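Local coordinates for ABC transporter periplasmic peptide-binding protein (Pseudoalteromonas, PDB 4QFL) that binds dipeptides in the periplasm, here Ala-Phe, and probably hands them to an ABC transporter for uptake, at residues S90-L95 with Q162-L167; N114-I119 with I155-D160. All blocks are in the same frame, centred on the assembly; numbering follows the deposited sequence.

Contact 1: S90-L95 with Q162-L167; sequences SVTFTL and QVRFEL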
ATOM      1  N   SER A  90      10.557  17.645 -17.459  1.00 23.48           N
ATOM      2  CA  SER A  90      10.240  16.787 -18.594  1.00 25.02           C
ATOM      3  C   SER A  90      10.892  15.427 -18.408  1.00 25.38           C
ATOM      4  O   SER A  90      12.100  15.334 -18.193  1.00 26.44           O
ATOM      5  CB  SER A  90      10.711  17.413 -19.911  1.00 28.21           C
ATOM      6  OG  SER A  90      10.071  18.658 -20.142  1.00 27.14           O
ATOM      7  N   VAL A  91      10.087  14.375 -18.477  1.00 24.41           N
ATOM      8  CA  VAL A  91      10.604  13.021 -18.390  1.00 21.11           C
ATOM      9  C   VAL A  91      10.186  12.266 -19.647  1.00 22.65           C
ATOM     10  O   VAL A  91       9.002  12.126 -19.945  1.00 21.62           O
ATOM     11  CB  VAL A  91      10.110  12.284 -17.116  1.00 23.53           C
ATOM     12  CG1 VAL A  91      10.901  10.994 -16.893  1.00 21.13           C
ATOM     13  CG2 VAL A  91      10.203  13.191 -15.894  1.00 22.98           C
ATOM     14  N   THR A  92      11.177  11.795 -20.390  1.00 26.16           N
ATOM     15  CA  THR A  92      10.949  11.081 -21.627  1.00 22.13           C
ATOM     16  C   THR A  92      11.107   9.594 -21.380  1.00 20.90           C
ATOM     17  O   THR A  92      12.122   9.146 -20.844  1.00 23.87           O
ATOM     18  CB  THR A  92      11.962  11.530 -22.687  1.00 23.68           C
ATOM     19  OG1 THR A  92      11.797  12.929 -22.937  1.00 25.58           O
ATOM     20  CG2 THR A  92      11.775  10.765 -23.983  1.00 23.71           C
ATOM     21  N   PHE A  93      10.094   8.829 -21.756  1.00 22.98           N
ATOM     22  CA  PHE A  93      10.178   7.374 -21.718  1.00 21.86           C
ATOM     23  C   PHE A  93      10.233   6.814 -23.132  1.00 21.78           C
ATOM     24  O   PHE A  93       9.390   7.140 -23.961  1.00 21.65           O
ATOM     25  CB  PHE A  93       8.945   6.780 -21.017  1.00 21.55           C
ATOM     26  CG  PHE A  93       8.864   7.086 -19.548  1.00 20.64           C
ATOM     27  CD1 PHE A  93       9.454   6.243 -18.617  1.00 20.62           C
ATOM     28  CD2 PHE A  93       8.183   8.199 -19.099  1.00 22.34           C
ATOM     29  CE1 PHE A  93       9.378   6.517 -17.269  1.00 18.75           C
ATOM     30  CE2 PHE A  93       8.104   8.479 -17.748  1.00 23.01           C
ATOM     31  CZ  PHE A  93       8.701   7.634 -16.832  1.00 20.70           C
ATOM     32  N   THR A  94      11.221   5.971 -23.403  1.00 22.68           N
ATOM     33  CA  THR A  94      11.239   5.183 -24.632  1.00 23.87           C
ATOM     34  C   THR A  94      10.565   3.862 -24.320  1.00 22.20           C
ATOM     35  O   THR A  94      10.828   3.268 -23.280  1.00 23.29           O
ATOM     36  CB  THR A  94      12.676   4.880 -25.125  1.00 22.75           C
ATOM     37  OG1 THR A  94      13.458   6.077 -25.121  1.00 23.90           O
ATOM     38  CG2 THR A  94      12.646   4.301 -26.527  1.00 22.18           C
ATOM     39  N   LEU A  95       9.713   3.390 -25.219  1.00 22.31           N
ATOM     40  CA  LEU A  95       8.866   2.242 -24.920  1.00 21.82           C
ATOM     41  C   LEU A  95       9.213   0.992 -25.708  1.00 22.75           C
ATOM     42  O   LEU A  95       9.591   1.059 -26.878  1.00 23.12           O
ATOM     43  CB  LEU A  95       7.389   2.577 -25.144  1.00 21.46           C
ATOM     44  CG  LEU A  95       6.842   3.885 -24.574  1.00 23.30           C
ATOM     45  CD1 LEU A  95       5.399   4.062 -25.036  1.00 22.48           C
ATOM     46  CD2 LEU A  95       6.948   3.926 -23.052  1.00 19.18           C
ATOM     47  N   GLN A 162       7.699   6.509 -28.005  1.00 23.25           N
ATOM     48  CA  GLN A 162       8.347   7.425 -27.075  1.00 23.74           C
ATOM     49  C   GLN A 162       7.373   8.533 -26.668  1.00 23.29           C
ATOM     50  O   GLN A 162       6.656   9.090 -27.503  1.00 24.49           O
ATOM     51  CB  GLN A 162       9.633   8.007 -27.665  1.00 23.60           C
ATOM     52  CG  GLN A 162      10.379   8.935 -26.714  1.00 23.86           C
ATOM     53  CD  GLN A 162      11.695   9.431 -27.275  1.00 25.40           C
ATOM     54  OE1 GLN A 162      11.745  10.442 -27.963  1.00 25.99           O
ATOM     55  NE2 GLN A 162      12.766   8.729 -26.973  1.00 27.17           N
ATOM     56  N   VAL A 163       7.325   8.829 -25.374  1.00 21.84           N
ATOM     57  CA  VAL A 163       6.469   9.893 -24.885  1.00 22.03           C
ATOM     58  C   VAL A 163       7.277  10.771 -23.967  1.00 19.42           C
ATOM     59  O   VAL A 163       8.322  10.362 -23.476  1.00 22.32           O
ATOM     60  CB  VAL A 163       5.245   9.346 -24.112  1.00 20.84           C
ATOM     61  CG1 VAL A 163       4.408   8.445 -25.006  1.00 20.29           C
ATOM     62  CG2 VAL A 163       5.693   8.603 -22.851  1.00 21.60           C
ATOM     63  N   ARG A 164       6.795  11.982 -23.734  1.00 20.29           N
ATOM     64  CA  ARG A 164       7.441  12.876 -22.789  1.00 23.82           C
ATOM     65  C   ARG A 164       6.405  13.482 -21.840  1.00 21.80           C
ATOM     66  O   ARG A 164       5.473  14.150 -22.280  1.00 22.74           O
ATOM     67  CB  ARG A 164       8.214  13.963 -23.542  1.00 23.72           C
ATOM     68  CG  ARG A 164       8.824  15.021 -22.659  1.00 22.25           C
ATOM     69  CD  ARG A 164       9.462  16.135 -23.478  1.00 27.29           C
ATOM     70  NE  ARG A 164       8.479  16.886 -24.260  1.00 29.46           N
ATOM     71  CZ  ARG A 164       8.470  16.953 -25.588  1.00 29.93           C
ATOM     72  NH1 ARG A 164       9.399  16.313 -26.286  1.00 31.01           N
ATOM     73  NH2 ARG A 164       7.538  17.660 -26.218  1.00 28.96           N
ATOM     74  N   PHE A 165       6.551  13.208 -20.547  1.00 21.96           N
ATOM     75  CA  PHE A 165       5.708  13.816 -19.519  1.00 21.50           C
ATOM     76  C   PHE A 165       6.180  15.250 -19.241  1.00 24.17           C
ATOM     77  O   PHE A 165       7.367  15.488 -19.018  1.00 24.41           O
ATOM     78  CB  PHE A 165       5.765  13.012 -18.205  1.00 22.28           C
ATOM     79  CG  PHE A 165       5.046  11.682 -18.244  1.00 17.76           C
ATOM     80  CD1 PHE A 165       5.537  10.620 -18.998  1.00 20.91           C
ATOM     81  CD2 PHE A 165       3.901  11.481 -17.481  1.00 20.00           C
ATOM     82  CE1 PHE A 165       4.879   9.387 -19.016  1.00 20.59           C
ATOM     83  CE2 PHE A 165       3.245  10.252 -17.487  1.00 21.03           C
ATOM     84  CZ  PHE A 165       3.734   9.204 -18.259  1.00 22.00           C
ATOM     85  N   GLU A 166       5.248  16.200 -19.245  1.00 25.53           N
ATOM     86  CA  GLU A 166       5.558  17.578 -18.878  1.00 25.64           C
ATOM     87  C   GLU A 166       4.959  17.893 -17.507  1.00 23.95           C
ATOM     88  O   GLU A 166       3.743  17.822 -17.323  1.00 23.37           O
ATOM     89  CB  GLU A 166       5.010  18.550 -19.922  1.00 22.86           C
ATOM     90  CG  GLU A 166       5.415  18.223 -21.343  1.00 28.27           C
ATOM     91  CD  GLU A 166       6.850  18.613 -21.641  1.00 30.42           C
ATOM     92  OE1 GLU A 166       7.543  19.088 -20.715  1.00 31.95           O
ATOM     93  OE2 GLU A 166       7.285  18.451 -22.803  1.00 32.69           O
ATOM     94  N   LEU A 167       5.814  18.239 -16.551  1.00 24.70           N
ATOM     95  CA  LEU A 167       5.367  18.542 -15.193  1.00 26.17           C
ATOM     96  C   LEU A 167       5.275  20.048 -14.928  1.00 27.76           C
ATOM     97  O   LEU A 167       6.003  20.847 -15.529  1.00 24.42           O
ATOM     98  CB  LEU A 167       6.307  17.901 -14.171  1.00 25.91           C
ATOM     99  CG  LEU A 167       6.672  16.442 -14.450  1.00 26.20           C
ATOM    100  CD1 LEU A 167       7.560  15.889 -13.348  1.00 23.22           C
ATOM    101  CD2 LEU A 167       5.422  15.590 -14.629  1.00 24.28           C
TER
HETATM  102  O   HOH W   1      11.303  14.039 -25.533  1.00 24.96           O
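Ser90 opens this antiparallel strand pair as the non-hydrogen-bonded partner of Glu166. Its OG donates to Glu166 OE1 at 2.6 Å, reaching the carboxylate on the syn side and 30° out of its plane. Glu166 CG stands anti to the carbonyl carbon and the chain then bends at chi2 (-77°), which brings the acid back toward Ser90. OE2 pairs with NE of Arg164 on the same strand in a salt bridge modelled at a doubtfully short 2.4 Å. An alanine here would remove the carboxylate, and would probably leave Ser90 OG without its acceptor and the Arg164 guanidinium without a nearby opposite charge. Val91 follows as a hydrogen-bonded pair with Phe165: Val91 N gives to Phe165 O at 3.0 Å, and Phe165 N returns a bond to Val91 O at 2.7 Å. At Thr92 the polar face resumes. The methyl CG2 rests 3.6 Å from CD of the extended Gln162 side chain, while OG1 lies over the aliphatic part of Arg164 and shares a water with Arg164 NH1. Phe93 repeats the two-bond pattern with Val163, its N donating to Val163 O at 2.9 Å. On the opposite, apolar face its ring meets that of Phe165 obliquely, planes at 75°, with Phe93 CD2 3.5 Å from Phe165 CE1. Thr94 OG1 accepts a weak bond from Gln162 NE2, and Leu95 turns its end toward Val163. The pair forms the middle of a four-stranded antiparallel sheet, with 79-84 beside 90-95 and 152-159 beside 162-167. The apolar face packs on helices, Val91, Phe93 and Phe165 meeting helix 174-178 and Val163 and Leu95 meeting helix 115-126.

Contact 2: N114-I119 with I155-D160; sequences NADDVI and IVRVSD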
ATOM      1  N   ASN A 114       1.690   0.706 -27.464  1.00 21.47           N
ATOM      2  CA  ASN A 114       2.448   1.859 -27.941  1.00 23.65           C
ATOM      3  C   ASN A 114       2.186   3.086 -27.089  1.00 22.55           C
ATOM      4  O   ASN A 114       1.526   2.997 -26.045  1.00 21.64           O
ATOM      5  CB  ASN A 114       2.160   2.151 -29.421  1.00 23.24           C
ATOM      6  CG  ASN A 114       0.719   2.542 -29.669  1.00 23.74           C
ATOM      7  OD1 ASN A 114       0.083   3.183 -28.834  1.00 21.09           O
ATOM      8  ND2 ASN A 114       0.189   2.144 -30.824  1.00 24.54           N
ATOM      9  N   ALA A 115       2.720   4.220 -27.531  1.00 22.15           N
ATOM     10  CA  ALA A 115       2.608   5.484 -26.804  1.00 21.20           C
ATOM     11  C   ALA A 115       1.171   5.872 -26.453  1.00 20.46           C
ATOM     12  O   ALA A 115       0.927   6.506 -25.434  1.00 19.80           O
ATOM     13  CB  ALA A 115       3.272   6.600 -27.597  1.00 21.17           C
ATOM     14  N   ASP A 116       0.226   5.513 -27.316  1.00 22.39           N
ATOM     15  CA  ASP A 116      -1.177   5.849 -27.101  1.00 20.15           C
ATOM     16  C   ASP A 116      -1.725   5.269 -25.797  1.00 21.23           C
ATOM     17  O   ASP A 116      -2.569   5.884 -25.142  1.00 20.33           O
ATOM     18  CB  ASP A 116      -2.019   5.365 -28.276  1.00 23.12           C
ATOM     19  CG  ASP A 116      -1.821   6.207 -29.513  1.00 26.94           C
ATOM     20  OD1 ASP A 116      -1.368   7.361 -29.370  1.00 26.07           O
ATOM     21  OD2 ASP A 116      -2.137   5.723 -30.622  1.00 30.16           O
ATOM     22  N   ASP A 117      -1.246   4.084 -25.435  1.00 20.05           N
ATOM     23  CA  ASP A 117      -1.671   3.405 -24.211  1.00 18.69           C
ATOM     24  C   ASP A 117      -1.141   4.105 -22.971  1.00 19.56           C
ATOM     25  O   ASP A 117      -1.819   4.189 -21.942  1.00 19.47           O
ATOM     26  CB  ASP A 117      -1.192   1.962 -24.240  1.00 19.46           C
ATOM     27  CG  ASP A 117      -1.707   1.212 -25.449  1.00 21.44           C
ATOM     28  OD1 ASP A 117      -2.942   1.128 -25.600  1.00 18.84           O
ATOM     29  OD2 ASP A 117      -0.878   0.728 -26.254  1.00 21.32           O
ATOM     30  N   VAL A 118       0.078   4.616 -23.077  1.00 21.83           N
ATOM     31  CA  VAL A 118       0.693   5.346 -21.980  1.00 17.77           C
ATOM     32  C   VAL A 118      -0.054   6.644 -21.755  1.00 18.34           C
ATOM     33  O   VAL A 118      -0.421   6.981 -20.623  1.00 20.40           O
ATOM     34  CB  VAL A 118       2.171   5.622 -22.267  1.00 20.22           C
ATOM     35  CG1 VAL A 118       2.791   6.479 -21.172  1.00 19.15           C
ATOM     36  CG2 VAL A 118       2.925   4.303 -22.413  1.00 21.48           C
ATOM     37  N   ILE A 119      -0.295   7.367 -22.842  1.00 20.49           N
ATOM     38  CA  ILE A 119      -0.986   8.635 -22.750  1.00 19.33           C
ATOM     39  C   ILE A 119      -2.393   8.431 -22.208  1.00 19.34           C
ATOM     40  O   ILE A 119      -2.849   9.205 -21.372  1.00 20.42           O
ATOM     41  CB  ILE A 119      -0.991   9.380 -24.095  1.00 21.76           C
ATOM     42  CG1 ILE A 119       0.454   9.570 -24.568  1.00 19.67           C
ATOM     43  CG2 ILE A 119      -1.650  10.723 -23.938  1.00 16.60           C
ATOM     44  CD1 ILE A 119       0.611   9.854 -26.047  1.00 20.38           C
ATOM     45  N   ILE A 155       1.222  14.768 -21.578  1.00 26.13           N
ATOM     46  CA  ILE A 155       2.177  13.786 -22.046  1.00 23.53           C
ATOM     47  C   ILE A 155       2.221  13.928 -23.556  1.00 23.47           C
ATOM     48  O   ILE A 155       1.221  13.687 -24.238  1.00 24.18           O
ATOM     49  CB  ILE A 155       1.734  12.354 -21.705  1.00 22.40           C
ATOM     50  CG1 ILE A 155       1.330  12.257 -20.237  1.00 22.59           C
ATOM     51  CG2 ILE A 155       2.840  11.350 -22.059  1.00 21.28           C
ATOM     52  CD1 ILE A 155       0.799  10.899 -19.841  1.00 18.62           C
ATOM     53  N   VAL A 156       3.366  14.348 -24.073  1.00 23.01           N
ATOM     54  CA  VAL A 156       3.526  14.502 -25.515  1.00 24.29           C
ATOM     55  C   VAL A 156       3.730  13.148 -26.160  1.00 23.10           C
ATOM     56  O   VAL A 156       4.410  12.283 -25.608  1.00 22.80           O
ATOM     57  CB  VAL A 156       4.738  15.391 -25.874  1.00 23.91           C
ATOM     58  CG1 VAL A 156       4.996  15.363 -27.377  1.00 22.80           C
ATOM     59  CG2 VAL A 156       4.542  16.822 -25.369  1.00 29.06           C
ATOM     60  N   ARG A 157       3.133  12.974 -27.332  1.00 22.96           N
ATOM     61  CA  ARG A 157       3.390  11.806 -28.145  1.00 22.95           C
ATOM     62  C   ARG A 157       4.512  12.118 -29.107  1.00 25.44           C
ATOM     63  O   ARG A 157       4.264  12.592 -30.219  1.00 28.59           O
ATOM     64  CB  ARG A 157       2.152  11.436 -28.941  1.00 23.87           C
ATOM     65  CG  ARG A 157       2.289  10.123 -29.673  1.00 25.45           C
ATOM     66  CD  ARG A 157       1.144   9.922 -30.636  1.00 23.29           C
ATOM     67  NE  ARG A 157       0.879   8.509 -30.824  1.00 25.89           N
ATOM     68  CZ  ARG A 157       1.598   7.725 -31.616  1.00 28.51           C
ATOM     69  NH1 ARG A 157       2.614   8.232 -32.304  1.00 27.09           N
ATOM     70  NH2 ARG A 157       1.296   6.438 -31.727  1.00 28.64           N
ATOM     71  N   VAL A 158       5.749  11.866 -28.700  1.00 22.17           N
ATOM     72  CA  VAL A 158       6.855  12.214 -29.573  1.00 25.04           C
ATOM     73  C   VAL A 158       6.964  11.209 -30.709  1.00 25.21           C
ATOM     74  O   VAL A 158       7.328  11.566 -31.818  1.00 26.98           O
ATOM     75  CB  VAL A 158       8.187  12.360 -28.821  1.00 26.96           C
ATOM     76  CG1 VAL A 158       7.945  12.486 -27.335  1.00 27.38           C
ATOM     77  CG2 VAL A 158       9.082  11.190 -29.113  1.00 29.76           C
ATOM     78  N   SER A 159       6.634   9.953 -30.438  1.00 24.79           N
ATOM     79  CA  SER A 159       6.507   8.968 -31.504  1.00 26.72           C
ATOM     80  C   SER A 159       5.761   7.719 -31.034  1.00 26.60           C
ATOM     81  O   SER A 159       5.371   7.620 -29.870  1.00 24.01           O
ATOM     82  CB  SER A 159       7.869   8.607 -32.117  1.00 26.23           C
ATOM     83  OG  SER A 159       8.728   7.971 -31.189  1.00 26.42           O
ATOM     84  N   ASP A 160       5.569   6.774 -31.952  1.00 26.94           N
ATOM     85  CA  ASP A 160       4.815   5.561 -31.669  1.00 26.69           C
ATOM     86  C   ASP A 160       5.288   4.870 -30.392  1.00 27.98           C
ATOM     87  O   ASP A 160       4.487   4.255 -29.680  1.00 27.46           O
ATOM     88  CB  ASP A 160       4.887   4.597 -32.854  1.00 30.41           C
ATOM     89  CG  ASP A 160       3.939   4.986 -33.983  1.00 35.90           C
ATOM     90  OD1 ASP A 160       2.929   5.676 -33.714  1.00 34.29           O
ATOM     91  OD2 ASP A 160       4.193   4.594 -35.142  1.00 38.44           O
TER
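A capped helix N terminus docked on a strand by a salt-bridge network is the motif here: the start of helix 115-126 lies antiparallel to strand 152-159, their short segments' axes 9.1 Å apart. Asn114 and Asp117 form a capping box, Asn114 OD1 accepting from Asp116 N and Asp117 OD2 accepting from Asn114 N. The residue after the N-cap is tied across the contact, because Ala115 N donates to Asp160 O at 2.8 Å, just beyond the classic beta bulge at Val158 and Ser159. The Ala115 methyl packs 3.3 Å from Ser159 O and also lies over one face of the Arg157 guanidinium. Farther along the helix the contact becomes apolar. Ile119 and Ile155 lie alongside each other, running opposite ways, Ile119 CG1 touching Ile155 CG2 at 3.9 Å, and CD1 of Ile119 presses on Arg157 CB at 3.6 Å, with the isoleucine and arginine side chains roughly perpendicular. Ile155 also reaches Phe122 and Phe126 on later turns of the same helix. Arg157 leaves the backbone with CG anti to N (chi1 -172°) and stays extended as far as NE, which carries its charged end along the helix flank to two acids. Both bind at the edge of the guanidinium, and together they probably hold its plane against rotation. NH1 and NH2 converge end-on on a single oxygen, OD1 of Asp160, with NH2 the nearer at 2.7 Å and aligned with the anti lone pair. The single N-H of NE points almost dead straight (179°) at Asp116 OD1, 2.9 Å away, and meets that oxygen from above its carboxylate plane.

Overall arrangement
Followed from the N terminus, the chain passes through strand 79-84, lays strand 90-95 beside it, then runs into helix 115-126, whose start supplies one half of contact 2. After helix 141-145 it returns as strand 152-159, closing the smaller loop at contact 2, and turns at once into strand 162-167, which closes the larger loop at contact 1. Contact 2 thus lies wholly within the excursion bracketed by contact 1, and the two do not cross. Their centres are about 8 Å apart. Adjacent strands join them through Arg164 O and Val156 N, probably hydrogen-bonded, while Val163 packs on Ala115 and Phe165 on Ile155. Together they tie the four-stranded sheet to helix 115-126, which lies on its apolar face.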